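Local structure of bsobi restriction endonuclease (Geobacillus stearothermophilus, 1DC1) at residues T203-N217 with Q230-K242. The protein recognises the double-stranded DNA sequence 5'-CYCGRG-3' as a homodimer and cleaves it after the first cytosine. Residues are numbered along the deposited sequence; the frame is centred on the assembly and turned at random. Where two conformers were deposited one is given.
Sequences TVSLVKKNVDICLFN and QQPEKYLLLGELK. Unlike the reference sequence in segment 203-217: S205 (reference Pro). With nucleotides of chain A.
D212 meets E240 and the backbone of L241 at the end of an antiparallel strand pair, 213-217 with 235-242, in the PD-(D/E)XK nuclease core; D212, at the corner beside strand 213-217, and E240 and K242 on strand 235-242 are the predicted magnesium-binding residues, the last two forming the E-X-K element. The amide of L241 gives D212 OD2 a nearly linear hydrogen bond of 2.7 Å on its anti lone pair. In return, D212 N donates to E240 OE1, met almost along its C-O axis. The two carboxylates, turned 85° apart, bring OD2 of D212 and OE1 of E240 to 3.1 Å, two acceptors whose closeness is consistent with the predicted magnesium site. D212 OD1 lies 2.6 Å from OP1 of nucleotide DT6 of chain A, so the acid reaches the DNA backbone, while K242 NZ makes a weak hydrogen bond to the same phosphate oxygen.

Further along the pair, away from the DNA, I213 is bridged to G239 and L215 to L237, and a classic beta bulge at L236 and L237 lets both amides turn to L215 O, the second weakly. V204 CG2 and L238 CD2 meet tip to tip on the face that also bears C214. There Y235 takes F216 CE1 over one face of its ring, the planes 50° apart, and receives V204 CG1 at 3.9 Å from CZ; with CG anti to its carbonyl carbon (chi1 -69°), the ring is carried alongside F216. F268 of helix 247-270 meets the Y235 ring edge-to-face, and Y235 OH accepts a 3.0 Å bond from Q230 N. A serine in place of Y235 would probably leave F216 and V204 facing a gap and rob Q230 N of its acceptor. Beyond the rings, N217 N donates to K234 O at 2.7 Å, in the carbonyl plane.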
ATOM      1  N   THR D 203       8.287   9.712  16.997  1.00 15.86           N
ATOM      2  CA  THR D 203       6.991  10.376  17.081  1.00 18.40           C
ATOM      3  C   THR D 203       7.303  11.845  17.340  1.00 20.76           C
ATOM      4  O   THR D 203       8.016  12.161  18.286  1.00 26.09           O
ATOM      5  CB  THR D 203       6.149   9.889  18.236  1.00 17.98           C
ATOM      6  OG1 THR D 203       5.867   8.498  18.053  1.00 22.39           O
ATOM      7  CG2 THR D 203       4.816  10.702  18.283  1.00 26.01           C
ATOM      8  N   VAL D 204       6.797  12.736  16.502  1.00 16.35           N
ATOM      9  CA  VAL D 204       7.063  14.149  16.685  1.00 17.48           C
ATOM     10  C   VAL D 204       5.841  14.750  17.347  1.00 22.93           C
ATOM     11  O   VAL D 204       4.752  14.851  16.763  1.00 16.81           O
ATOM     12  CB  VAL D 204       7.350  14.808  15.353  1.00 20.29           C
ATOM     13  CG1 VAL D 204       7.577  16.318  15.532  1.00 25.22           C
ATOM     14  CG2 VAL D 204       8.561  14.161  14.760  1.00 16.00           C
ATOM     15  N   SER D 205       6.032  15.130  18.601  1.00 32.06           N
ATOM     16  CA  SER D 205       4.934  15.657  19.392  1.00 35.73           C
ATOM     17  C   SER D 205       4.071  16.812  18.886  1.00 32.71           C
ATOM     18  O   SER D 205       2.866  16.814  19.173  1.00 33.05           O
ATOM     19  CB  SER D 205       5.407  15.920  20.814  1.00 37.79           C
ATOM     20  OG  SER D 205       5.993  14.735  21.308  1.00 43.32           O
ATOM     21  N   LEU D 206       4.627  17.759  18.129  1.00 30.63           N
ATOM     22  CA  LEU D 206       3.818  18.860  17.630  1.00 25.18           C
ATOM     23  C   LEU D 206       2.825  18.389  16.593  1.00 28.02           C
ATOM     24  O   LEU D 206       1.692  18.855  16.586  1.00 24.52           O
ATOM     25  CB  LEU D 206       4.709  19.918  16.988  1.00 31.44           C
ATOM     26  CG  LEU D 206       4.996  21.245  17.678  1.00 27.94           C
ATOM     27  CD1 LEU D 206       5.246  22.291  16.621  1.00 23.00           C
ATOM     28  CD2 LEU D 206       3.846  21.621  18.613  1.00 28.63           C
ATOM     29  N   VAL D 207       3.262  17.511  15.682  1.00 23.95           N
ATOM     30  CA  VAL D 207       2.359  17.006  14.652  1.00 22.99           C
ATOM     31  C   VAL D 207       1.636  15.782  15.145  1.00 19.92           C
ATOM     32  O   VAL D 207       0.581  15.473  14.617  1.00 23.92           O
ATOM     33  CB  VAL D 207       3.097  16.668  13.326  1.00 24.22           C
ATOM     34  CG1 VAL D 207       3.868  17.882  12.874  1.00 34.45           C
ATOM     35  CG2 VAL D 207       4.074  15.560  13.527  1.00 26.37           C
ATOM     36  N   LYS D 208       2.179  15.097  16.166  1.00 18.11           N
ATOM     37  CA  LYS D 208       1.563  13.881  16.717  1.00 19.31           C
ATOM     38  C   LYS D 208       1.554  12.801  15.632  1.00 20.30           C
ATOM     39  O   LYS D 208       0.550  12.071  15.472  1.00 16.55           O
ATOM     40  CB  LYS D 208       0.091  14.116  17.148  1.00 23.77           C
ATOM     41  CG  LYS D 208      -0.090  15.011  18.396  1.00 36.61           C
ATOM     42  CD  LYS D 208      -1.486  15.675  18.452  1.00 49.74           C
ATOM     43  CE  LYS D 208      -1.569  16.979  17.604  1.00 56.61           C
ATOM     44  NZ  LYS D 208      -2.249  16.815  16.253  1.00 52.72           N
ATOM     45  N   LYS D 209       2.644  12.744  14.860  1.00 17.99           N
ATOM     46  CA  LYS D 209       2.800  11.761  13.781  1.00 15.39           C
ATOM     47  C   LYS D 209       4.256  11.325  13.823  1.00 15.53           C
ATOM     48  O   LYS D 209       5.128  12.024  14.370  1.00 15.01           O
ATOM     49  CB  LYS D 209       2.456  12.385  12.407  1.00 13.94           C
ATOM     50  CG  LYS D 209       0.966  12.870  12.216  1.00 13.78           C
ATOM     51  CD  LYS D 209       0.016  11.669  12.063  1.00 15.41           C
ATOM     52  CE  LYS D 209      -1.488  12.028  12.181  1.00 23.57           C
ATOM     53  NZ  LYS D 209      -1.944  12.210  13.626  1.00 32.72           N
ATOM     54  N   ASN D 210       4.491  10.141  13.300  1.00 15.21           N
ATOM     55  CA  ASN D 210       5.827   9.583  13.229  1.00 17.89           C
ATOM     56  C   ASN D 210       6.521  10.210  12.024  1.00 17.87           C
ATOM     57  O   ASN D 210       5.852  10.565  11.037  1.00 18.09           O
ATOM     58  CB  ASN D 210       5.670   8.081  13.102  1.00 20.85           C
ATOM     59  CG  ASN D 210       5.155   7.459  14.365  0.59 21.68           C
ATOM     60  OD1 ASN D 210       5.779   7.566  15.415  0.59 22.80           O
ATOM     61  ND2 ASN D 210       4.004   6.815  14.280  0.59 31.72           N
ATOM     62  N   VAL D 211       7.841  10.366  12.110  1.00 16.95           N
ATOM     63  CA  VAL D 211       8.631  10.930  11.015  1.00 14.22           C
ATOM     64  C   VAL D 211       9.804   9.999  10.761  1.00 12.41           C
ATOM     65  O   VAL D 211      10.432   9.508  11.688  1.00 14.05           O
ATOM     66  CB  VAL D 211       9.139  12.362  11.346  1.00 16.69           C
ATOM     67  CG1 VAL D 211       9.815  12.927  10.129  1.00 19.31           C
ATOM     68  CG2 VAL D 211       7.917  13.314  11.703  1.00 23.16           C
ATOM     69  N   ASP D 212      10.103   9.744   9.501  1.00 12.12           N
ATOM     70  CA  ASP D 212      11.190   8.806   9.165  1.00 11.76           C
ATOM     71  C   ASP D 212      12.538   9.251   9.696  1.00 13.60           C
ATOM     72  O   ASP D 212      13.249   8.461  10.324  1.00 14.04           O
ATOM     73  CB  ASP D 212      11.331   8.644   7.643  1.00 10.89           C
ATOM     74  CG  ASP D 212      10.146   7.929   7.008  1.00 13.03           C
ATOM     75  OD1 ASP D 212       9.392   7.172   7.700  1.00 15.51           O
ATOM     76  OD2 ASP D 212       9.977   8.150   5.798  1.00 13.17           O
ATOM     77  N   ILE D 213      12.881  10.518   9.420  1.00 12.78           N
ATOM     78  CA  ILE D 213      14.193  11.096   9.769  1.00 14.22           C
ATOM     79  C   ILE D 213      14.016  12.385  10.547  1.00 16.63           C
ATOM     80  O   ILE D 213      13.270  13.273  10.103  1.00 16.32           O
ATOM     81  CB  ILE D 213      14.992  11.461   8.494  1.00 14.14           C
ATOM     82  CG1 ILE D 213      15.163  10.211   7.620  1.00 12.32           C
ATOM     83  CG2 ILE D 213      16.327  12.195   8.868  1.00 12.10           C
ATOM     84  CD1 ILE D 213      15.629  10.515   6.259  1.00 18.75           C
ATOM     85  N   CYS D 214      14.732  12.493  11.672  1.00 16.42           N
ATOM     86  CA  CYS D 214      14.705  13.673  12.522  1.00 15.22           C
ATOM     87  C   CYS D 214      16.111  14.047  12.914  1.00 14.25           C
ATOM     88  O   CYS D 214      16.837  13.185  13.382  1.00 16.29           O
ATOM     89  CB  CYS D 214      13.890  13.387  13.780  1.00 20.24           C
ATOM     90  SG  CYS D 214      12.066  13.370  13.543  0.54 19.82           S
ATOM     91  N   LEU D 215      16.477  15.314  12.719  1.00 12.46           N
ATOM     92  CA  LEU D 215      17.800  15.820  13.093  1.00 13.58           C
ATOM     93  C   LEU D 215      17.588  16.805  14.187  1.00 12.81           C
ATOM     94  O   LEU D 215      16.869  17.773  14.004  1.00 14.00           O
ATOM     95  CB  LEU D 215      18.522  16.526  11.944  1.00 13.12           C
ATOM     96  CG  LEU D 215      20.008  16.911  12.221  1.00 16.11           C
ATOM     97  CD1 LEU D 215      20.787  15.650  12.484  1.00 18.38           C
ATOM     98  CD2 LEU D 215      20.662  17.610  11.050  1.00 16.25           C
ATOM     99  N   PHE D 216      18.232  16.572  15.328  1.00 16.30           N
ATOM    100  CA  PHE D 216      18.088  17.441  16.495  1.00 17.69           C
ATOM    101  C   PHE D 216      19.293  18.269  16.747  1.00 19.90           C
ATOM    102  O   PHE D 216      20.410  17.817  16.536  1.00 17.85           O
ATOM    103  CB  PHE D 216      17.885  16.652  17.768  1.00 17.66           C
ATOM    104  CG  PHE D 216      16.615  15.930  17.803  1.00 20.61           C
ATOM    105  CD1 PHE D 216      15.450  16.571  18.224  1.00 23.18           C
ATOM    106  CD2 PHE D 216      16.564  14.604  17.387  1.00 20.88           C
ATOM    107  CE1 PHE D 216      14.245  15.895  18.232  1.00 23.65           C
ATOM    108  CE2 PHE D 216      15.366  13.906  17.386  1.00 22.72           C
ATOM    109  CZ  PHE D 216      14.207  14.546  17.809  1.00 20.60           C
ATOM    110  N   ASN D 217      19.037  19.487  17.200  1.00 20.62           N
ATOM    111  CA  ASN D 217      20.073  20.412  17.593  1.00 30.68           C
ATOM    112  C   ASN D 217      20.273  20.078  19.072  1.00 34.16           C
ATOM    113  O   ASN D 217      19.584  20.639  19.926  1.00 39.14           O
ATOM    114  CB  ASN D 217      19.570  21.840  17.512  1.00 30.06           C
ATOM    115  CG  ASN D 217      20.360  22.744  18.384  1.00 43.20           C
ATOM    116  OD1 ASN D 217      21.343  22.316  19.004  1.00 50.15           O
ATOM    117  ND2 ASN D 217      19.968  24.004  18.445  1.00 55.17           N
ATOM    118  N   GLN D 230      10.879  16.511  21.312  1.00 62.42           N
ATOM    119  CA  GLN D 230       9.934  17.223  22.222  1.00 63.37           C
ATOM    120  C   GLN D 230       9.963  18.766  22.140  1.00 56.58           C
ATOM    121  O   GLN D 230       8.920  19.390  21.910  1.00 57.25           O
ATOM    122  CB  GLN D 230      10.180  16.779  23.672  1.00 71.85           C
ATOM    123  CG  GLN D 230       9.215  15.687  24.155  1.00 81.32           C
ATOM    124  CD  GLN D 230       8.064  16.225  25.009  1.00 85.75           C
ATOM    125  OE1 GLN D 230       8.271  17.084  25.879  1.00 90.95           O
ATOM    126  NE2 GLN D 230       6.842  15.716  24.768  1.00 85.20           N
ATOM    127  N   GLN D 231      11.128  19.378  22.354  1.00 44.36           N
ATOM    128  CA  GLN D 231      11.240  20.837  22.276  1.00 42.51           C
ATOM    129  C   GLN D 231      11.295  21.198  20.799  1.00 33.53           C
ATOM    130  O   GLN D 231      12.310  20.997  20.147  1.00 30.49           O
ATOM    131  CB  GLN D 231      12.523  21.346  22.941  1.00 49.89           C
ATOM    132  CG  GLN D 231      12.660  21.037  24.436  1.00 64.81           C
ATOM    133  CD  GLN D 231      14.126  21.024  24.923  1.00 68.09           C
ATOM    134  OE1 GLN D 231      15.068  21.198  24.133  1.00 71.11           O
ATOM    135  NE2 GLN D 231      14.314  20.817  26.226  1.00 69.60           N
ATOM    136  N   PRO D 232      10.207  21.751  20.258  1.00 30.09           N
ATOM    137  CA  PRO D 232      10.124  22.138  18.847  1.00 26.77           C
ATOM    138  C   PRO D 232      11.283  22.919  18.278  1.00 22.67           C
ATOM    139  O   PRO D 232      11.622  22.754  17.117  1.00 25.33           O
ATOM    140  CB  PRO D 232       8.804  22.917  18.768  1.00 28.41           C
ATOM    141  CG  PRO D 232       8.441  23.206  20.204  1.00 31.84           C
ATOM    142  CD  PRO D 232       8.952  22.057  20.967  1.00 29.16           C
ATOM    143  N   GLU D 233      11.902  23.773  19.077  1.00 23.58           N
ATOM    144  CA  GLU D 233      13.035  24.551  18.588  1.00 24.47           C
ATOM    145  C   GLU D 233      14.282  23.674  18.347  1.00 24.89           C
ATOM    146  O   GLU D 233      15.225  24.111  17.665  1.00 21.38           O
ATOM    147  CB  GLU D 233      13.406  25.666  19.583  1.00 26.40           C
ATOM    148  CG  GLU D 233      12.382  25.926  20.629  1.00 37.71           C
ATOM    149  CD  GLU D 233      12.335  24.837  21.652  1.00 47.76           C
ATOM    150  OE1 GLU D 233      13.399  24.562  22.263  1.00 59.91           O
ATOM    151  OE2 GLU D 233      11.240  24.256  21.848  1.00 50.09           O
ATOM    152  N   LYS D 234      14.287  22.454  18.905  1.00 22.45           N
ATOM    153  CA  LYS D 234      15.429  21.525  18.779  1.00 21.60           C
ATOM    154  C   LYS D 234      15.426  20.756  17.490  1.00 17.27           C
ATOM    155  O   LYS D 234      16.405  20.107  17.171  1.00 17.15           O
ATOM    156  CB  LYS D 234      15.434  20.513  19.923  1.00 21.64           C
ATOM    157  CG  LYS D 234      15.720  21.127  21.260  1.00 28.08           C
ATOM    158  CD  LYS D 234      16.601  22.342  21.093  1.00 39.01           C
ATOM    159  CE  LYS D 234      17.427  22.617  22.359  1.00 52.33           C
ATOM    160  NZ  LYS D 234      18.051  23.980  22.306  1.00 53.76           N
ATOM    161  N   TYR D 235      14.300  20.786  16.781  1.00 20.07           N
ATOM    162  CA  TYR D 235      14.172  20.089  15.477  1.00 23.77           C
ATOM    163  C   TYR D 235      14.766  20.903  14.327  1.00 20.90           C
ATOM    164  O   TYR D 235      14.161  21.900  13.865  1.00 18.35           O
ATOM    165  CB  TYR D 235      12.709  19.799  15.157  1.00 18.82           C
ATOM    166  CG  TYR D 235      12.097  18.754  16.052  1.00 19.55           C
ATOM    167  CD1 TYR D 235      11.513  19.104  17.275  1.00 20.80           C
ATOM    168  CD2 TYR D 235      12.047  17.419  15.657  1.00 25.15           C
ATOM    169  CE1 TYR D 235      10.900  18.150  18.054  1.00 26.07           C
ATOM    170  CE2 TYR D 235      11.424  16.443  16.448  1.00 21.67           C
ATOM    171  CZ  TYR D 235      10.856  16.809  17.635  1.00 22.62           C
ATOM    172  OH  TYR D 235      10.253  15.840  18.420  1.00 29.54           O
ATOM    173  N   LEU D 236      15.952  20.490  13.878  1.00 14.51           N
ATOM    174  CA  LEU D 236      16.632  21.176  12.763  1.00 17.69           C
ATOM    175  C   LEU D 236      16.096  20.708  11.411  1.00 14.85           C
ATOM    176  O   LEU D 236      15.975  21.501  10.495  1.00 14.66           O
ATOM    177  CB  LEU D 236      18.150  20.901  12.753  1.00 19.57           C
ATOM    178  CG  LEU D 236      18.988  21.498  13.890  1.00 26.11           C
ATOM    179  CD1 LEU D 236      20.401  21.004  13.820  1.00 25.83           C
ATOM    180  CD2 LEU D 236      18.940  23.030  13.806  1.00 37.45           C
ATOM    181  N   LEU D 237      15.782  19.421  11.303  1.00 11.94           N
ATOM    182  CA  LEU D 237      15.319  18.856  10.054  1.00 15.85           C
ATOM    183  C   LEU D 237      14.391  17.680  10.277  1.00 14.55           C
ATOM    184  O   LEU D 237      14.576  16.937  11.235  1.00 17.53           O
ATOM    185  CB  LEU D 237      16.538  18.407   9.206  1.00 11.36           C
ATOM    186  CG  LEU D 237      16.362  17.609   7.890  1.00 11.65           C
ATOM    187  CD1 LEU D 237      17.526  17.926   6.999  1.00 13.10           C
ATOM    188  CD2 LEU D 237      16.271  16.085   8.152  1.00 15.44           C
ATOM    189  N   LEU D 238      13.381  17.542   9.397  1.00 13.24           N
ATOM    190  CA  LEU D 238      12.444  16.405   9.398  1.00 13.43           C
ATOM    191  C   LEU D 238      12.369  15.938   7.949  1.00 12.58           C
ATOM    192  O   LEU D 238      12.340  16.745   7.025  1.00 12.65           O
ATOM    193  CB  LEU D 238      11.072  16.793   9.941  1.00 19.09           C
ATOM    194  CG  LEU D 238      11.218  17.396  11.355  1.00 20.96           C
ATOM    195  CD1 LEU D 238      10.958  18.880  11.310  1.00 18.85           C
ATOM    196  CD2 LEU D 238      10.303  16.732  12.289  1.00 22.40           C
ATOM    197  N   GLY D 239      12.399  14.627   7.744  1.00 11.45           N
ATOM    198  CA  GLY D 239      12.372  14.157   6.381  1.00 14.02           C
ATOM    199  C   GLY D 239      11.704  12.814   6.224  1.00 11.78           C
ATOM    200  O   GLY D 239      11.583  12.054   7.188  1.00 12.46           O
ATOM    201  N   GLU D 240      11.262  12.540   5.007  1.00 12.50           N
ATOM    202  CA  GLU D 240      10.603  11.284   4.669  1.00 14.23           C
ATOM    203  C   GLU D 240      11.594  10.531   3.799  1.00 18.12           C
ATOM    204  O   GLU D 240      12.306  11.126   3.002  1.00 13.72           O
ATOM    205  CB  GLU D 240       9.302  11.529   3.891  1.00 18.39           C
ATOM    206  CG  GLU D 240       7.953  11.333   4.653  1.00 26.39           C
ATOM    207  CD  GLU D 240       7.994  11.561   6.194  1.00 27.17           C
ATOM    208  OE1 GLU D 240       8.602  10.726   6.904  1.00 24.44           O
ATOM    209  OE2 GLU D 240       7.395  12.554   6.706  1.00 27.84           O
ATOM    210  N   LEU D 241      11.655   9.215   3.963  1.00 15.69           N
ATOM    211  CA  LEU D 241      12.597   8.366   3.211  1.00 14.83           C
ATOM    212  C   LEU D 241      11.813   7.183   2.679  1.00 16.12           C
ATOM    213  O   LEU D 241      11.302   6.415   3.471  1.00 15.03           O
ATOM    214  CB  LEU D 241      13.728   7.874   4.148  1.00 17.19           C
ATOM    215  CG  LEU D 241      14.704   6.752   3.732  1.00 17.68           C
ATOM    216  CD1 LEU D 241      15.473   7.170   2.482  1.00 15.37           C
ATOM    217  CD2 LEU D 241      15.707   6.454   4.875  1.00 20.36           C
ATOM    218  N   LYS D 242      11.704   7.060   1.350  1.00 16.64           N
ATOM    219  CA  LYS D 242      10.959   5.967   0.691  1.00 14.46           C
ATOM    220  C   LYS D 242      11.939   5.040  -0.032  1.00 15.23           C
ATOM    221  O   LYS D 242      12.601   5.455  -0.986  1.00 18.16           O
ATOM    222  CB  LYS D 242       9.957   6.554  -0.283  1.00 13.80           C
ATOM    223  CG  LYS D 242       9.294   7.809   0.263  1.00 25.65           C
ATOM    224  CD  LYS D 242       7.867   7.592   0.609  1.00 25.28           C
ATOM    225  CE  LYS D 242       7.721   6.588   1.676  1.00 22.85           C
ATOM    226  NZ  LYS D 242       7.535   7.304   2.963  1.00 31.04           N
TER
ATOM    227  P    DC A   5       2.162   8.451  10.663  1.00 13.82           P
ATOM    228  OP1  DC A   5       2.307   9.039  12.019  1.00 13.42           O
ATOM    229  OP2  DC A   5       1.917   9.323   9.521  1.00 13.63           O
ATOM    230  O5'  DC A   5       3.529   7.686  10.411  1.00 14.91           O
ATOM    231  C5'  DC A   5       3.743   6.916   9.234  1.00  8.41           C
ATOM    232  C4'  DC A   5       4.550   5.686   9.569  1.00 11.97           C
ATOM    233  O4'  DC A   5       3.746   4.741  10.305  1.00 11.98           O
ATOM    234  C3'  DC A   5       5.011   4.910   8.344  1.00 11.81           C
ATOM    235  O3'  DC A   5       6.183   5.473   7.803  1.00 11.61           O
ATOM    236  C2'  DC A   5       5.230   3.519   8.889  1.00 12.07           C
ATOM    237  C1'  DC A   5       4.084   3.425   9.884  1.00 12.17           C
ATOM    238  N1   DC A   5       2.864   2.743   9.383  1.00 13.22           N
ATOM    239  C2   DC A   5       2.916   1.338   9.252  1.00 16.92           C
ATOM    240  O2   DC A   5       4.012   0.751   9.487  1.00 15.52           O
ATOM    241  N3   DC A   5       1.791   0.666   8.871  1.00 15.36           N
ATOM    242  C4   DC A   5       0.654   1.344   8.621  1.00 14.63           C
ATOM    243  N4   DC A   5      -0.428   0.645   8.288  1.00 13.42           N
ATOM    244  C5   DC A   5       0.583   2.769   8.721  1.00 11.95           C
ATOM    245  C6   DC A   5       1.709   3.422   9.087  1.00 13.65           C
ATOM    246  P    DT A   6       6.522   5.256   6.269  1.00 14.46           P
ATOM    247  OP1  DT A   6       7.749   6.022   6.072  1.00 14.11           O
ATOM    248  OP2  DT A   6       5.347   5.439   5.353  1.00 11.90           O
ATOM    249  O5'  DT A   6       6.858   3.703   6.145  1.00 14.63           O
ATOM    250  C5'  DT A   6       8.128   3.179   6.583  1.00 15.30           C
ATOM    251  C4'  DT A   6       8.233   1.715   6.216  1.00 13.62           C
ATOM    252  O4'  DT A   6       7.239   0.928   6.916  1.00 13.63           O
ATOM    253  C3'  DT A   6       7.990   1.431   4.738  1.00  9.83           C
ATOM    254  O3'  DT A   6       9.218   1.622   4.039  1.00 12.15           O
ATOM    255  C2'  DT A   6       7.567  -0.024   4.762  1.00 11.41           C
ATOM    256  C1'  DT A   6       6.820  -0.148   6.083  1.00 13.28           C
ATOM    257  N1   DT A   6       5.383  -0.019   5.860  1.00 12.74           N
ATOM    258  C2   DT A   6       4.676  -1.160   5.565  1.00 11.48           C
ATOM    259  O2   DT A   6       5.188  -2.266   5.433  1.00 12.61           O
ATOM    260  N3   DT A   6       3.335  -0.961   5.417  1.00 11.22           N
ATOM    261  C4   DT A   6       2.656   0.230   5.498  1.00 12.46           C
ATOM    262  O4   DT A   6       1.441   0.226   5.398  1.00 12.39           O
ATOM    263  C5   DT A   6       3.484   1.400   5.727  1.00  8.39           C
ATOM    264  C7   DT A   6       2.873   2.765   5.690  1.00 12.38           C
ATOM    265  C6   DT A   6       4.772   1.210   5.928  1.00 12.35           C
ATOM    266  P    DA A   4      -3.194   8.499  14.158  1.00 25.89           P
ATOM    267  OP1  DA A   4      -2.858   9.977  14.199  1.00 21.84           O
ATOM    268  OP2  DA A   4      -4.515   8.039  13.576  1.00 22.22           O
ATOM    269  O5'  DA A   4      -2.022   7.786  13.353  1.00 29.06           O
ATOM    270  C5'  DA A   4      -0.655   7.982  13.725  1.00 26.93           C
ATOM    271  C4'  DA A   4       0.234   7.123  12.864  1.00 23.86           C
ATOM    272  O4'  DA A   4       0.054   5.739  13.241  1.00 20.05           O
ATOM    273  C3'  DA A   4      -0.069   7.212  11.360  1.00 23.68           C
ATOM    274  O3'  DA A   4       1.114   7.239  10.579  1.00 16.62           O
ATOM    275  C2'  DA A   4      -0.666   5.841  11.058  1.00 23.73           C
ATOM    276  C1'  DA A   4       0.089   4.996  12.066  1.00 19.48           C
ATOM    277  N9   DA A   4      -0.436   3.678  12.351  1.00 14.51           N
ATOM    278  C8   DA A   4      -1.733   3.310  12.490  1.00 15.75           C
ATOM    279  N7   DA A   4      -1.894   2.023  12.584  1.00 18.37           N
ATOM    280  C5   DA A   4      -0.601   1.509  12.542  1.00 17.69           C
ATOM    281  C6   DA A   4      -0.097   0.181  12.592  1.00 17.53           C
ATOM    282  N6   DA A   4      -0.882  -0.891  12.656  1.00 16.26           N
ATOM    283  N1   DA A   4       1.242   0.007  12.562  1.00 14.01           N
ATOM    284  C2   DA A   4       2.018   1.098  12.471  1.00 14.29           C
ATOM    285  N3   DA A   4       1.660   2.387  12.410  1.00 16.33           N
ATOM    286  C4   DA A   4       0.310   2.520  12.445  1.00 16.00           C
TER
HETATM  287  O   HOH W   1       7.244  18.066  19.372  1.00 30.69           O
HETATM  288  O   HOH W   2       5.490  12.248   9.066  1.00 21.04           O